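Peptidoglycan N-acetylglucosamine deacetylase (Agathobacter rectalis, PDB 5JMU) is a zinc-binding enzyme of the NodB-type polysaccharide deacetylase family that probably removes acetyl groups from N-acetylglucosamine in peptidoglycan. Local coordinates at residues S79-Y82 / N83-Y86. Numbering follows the deposited sequence. Where two conformers were deposited one is given.
Sequences SHKY and NQIY. With ZN (zinc ion), chain C.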
# COMPACT_ATOMS: atom_id res chain seq x y z
N SER A 79 9.65 10.75 3.46
CA SER A 79 9.25 12.13 3.23
C SER A 79 8.01 12.31 2.37
O SER A 79 7.35 13.35 2.49
CB SER A 79 10.39 12.92 2.57
OG SER A 79 10.58 12.45 1.24
N HIS A 80 7.77 11.34 1.50
CA HIS A 80 6.72 11.41 0.49
C HIS A 80 6.84 12.72 -0.30
O HIS A 80 5.82 13.33 -0.67
CB HIS A 80 5.33 11.29 1.14
CG HIS A 80 4.26 10.84 0.20
ND1 HIS A 80 3.50 11.71 -0.56
CD2 HIS A 80 3.78 9.60 -0.08
CE1 HIS A 80 2.61 11.04 -1.27
NE2 HIS A 80 2.76 9.75 -1.00
N LYS A 81 8.06 13.15 -0.56
CA LYS A 81 8.28 14.33 -1.39
C LYS A 81 8.85 13.89 -2.73
O LYS A 81 10.02 13.45 -2.81
CB LYS A 81 9.21 15.33 -0.71
CG LYS A 81 8.60 16.03 0.50
CD LYS A 81 9.64 16.93 1.15
CE LYS A 81 9.20 17.37 2.54
NZ LYS A 81 10.39 17.77 3.37
N TYR A 82 8.03 13.96 -3.77
CA TYR A 82 8.45 13.48 -5.09
C TYR A 82 9.71 14.20 -5.54
O TYR A 82 10.61 13.58 -6.13
CB TYR A 82 7.32 13.67 -6.17
CG TYR A 82 6.03 12.90 -5.88
CD1 TYR A 82 5.98 11.53 -5.95
CD2 TYR A 82 4.86 13.57 -5.52
CE1 TYR A 82 4.80 10.82 -5.65
CE2 TYR A 82 3.67 12.86 -5.22
CZ TYR A 82 3.65 11.48 -5.29
OH TYR A 82 2.50 10.74 -4.97
N ASN A 83 9.79 15.50 -5.26
CA ASN A 83 10.89 16.31 -5.75
C ASN A 83 12.18 16.10 -5.00
O ASN A 83 13.19 16.71 -5.33
CB ASN A 83 10.48 17.79 -5.76
CG ASN A 83 10.35 18.37 -4.39
OD1 ASN A 83 10.35 17.66 -3.38
ND2 ASN A 83 10.16 19.68 -4.35
N GLN A 84 12.14 15.22 -4.00
CA GLN A 84 13.32 14.85 -3.24
C GLN A 84 13.69 13.41 -3.59
O GLN A 84 14.80 13.13 -4.03
CB GLN A 84 13.09 14.98 -1.74
CG GLN A 84 12.75 16.41 -1.30
CD GLN A 84 12.87 16.63 0.20
OE1 GLN A 84 13.08 15.70 0.98
NE2 GLN A 84 12.76 17.89 0.61
N ILE A 85 12.73 12.51 -3.44
CA ILE A 85 13.07 11.11 -3.59
C ILE A 85 13.33 10.67 -5.03
O ILE A 85 13.95 9.61 -5.25
CB ILE A 85 11.96 10.19 -2.96
CG1 ILE A 85 10.68 10.23 -3.85
CG2 ILE A 85 11.69 10.66 -1.52
CD1 ILE A 85 9.52 9.32 -3.37
N TYR A 86 12.85 11.43 -6.01
CA TYR A 86 13.02 10.97 -7.38
C TYR A 86 14.11 11.77 -8.13
O TYR A 86 14.18 11.72 -9.37
CB TYR A 86 11.69 10.99 -8.14
CG TYR A 86 10.73 9.88 -7.74
CD1 TYR A 86 11.17 8.57 -7.54
CD2 TYR A 86 9.33 10.13 -7.61
CE1 TYR A 86 10.29 7.56 -7.19
CE2 TYR A 86 8.45 9.13 -7.29
CZ TYR A 86 8.94 7.84 -7.11
OH TYR A 86 8.13 6.78 -6.79
ZN ZN C . 1.25 8.27 -1.50
O HOH W 1 12.60 15.85 3.46
O HOH W 2 1.88 8.36 -3.57
O HOH W 3 -0.26 7.04 -2.14
O HOH W 4 -0.11 9.81 -1.97
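Tyr82 and Tyr86, one helical turn apart, share the same side-chain setting: each CG lies anti to its carbonyl carbon (chi1 -62° and -74°), which sends both rings the same way, side by side. They meet where CE2 of Tyr86 comes up at the rim of the Tyr82 ring, near its plane, 3.7 Å from Tyr82 CD1. Ile85 CG1 lies over the centre of one face of the Tyr86 ring.

The backbone beneath is the short helix 82-85, with Lys81 as N-cap residue. Lys81 O takes two bonds: the N-H of Ile85 arrives almost straight on (2.9 Å, 176° at the hydrogen), while that of Gln84 comes from above the carbonyl plane. Tyr86 N closes the next turn on Tyr82 O. Out in the solvent-facing part, the extended Lys81 chain runs alongside Gln84, with Lys81 CD 3.3 Å from Gln84 NE2 in one of the two conformers of Gln84.

Ahead of the helix, Ser79 OG accepts from Lys81 N at 3.2 Å, an ST turn, and also touches Ile85 CG2 at 3.5 Å. An alanine at Ser79 is likely to leave that N-H without its mate and the turn carrying His80 less firmly shaped.

In this catalytic domain, of the NodB homology family, the loop after strand 72-77 carries His80 and leads into helix 82-85. The His80 side chain leaves its backbone away from residues 83-86, and its NE2 binds zinc at 2.2 Å, completing with Asp28 and His76 the protein's share of the metal site. Tyr82 OH, two residues on, is hydrogen-bonded at 2.8 Å to a zinc-bound water, while Tyr86 OH is tied to Pro117 O. The turn thus supplies a first-shell ligand and a second-shell hydroxyl; the zinc probably polarises that water, and Tyr82 OH may help to orient it.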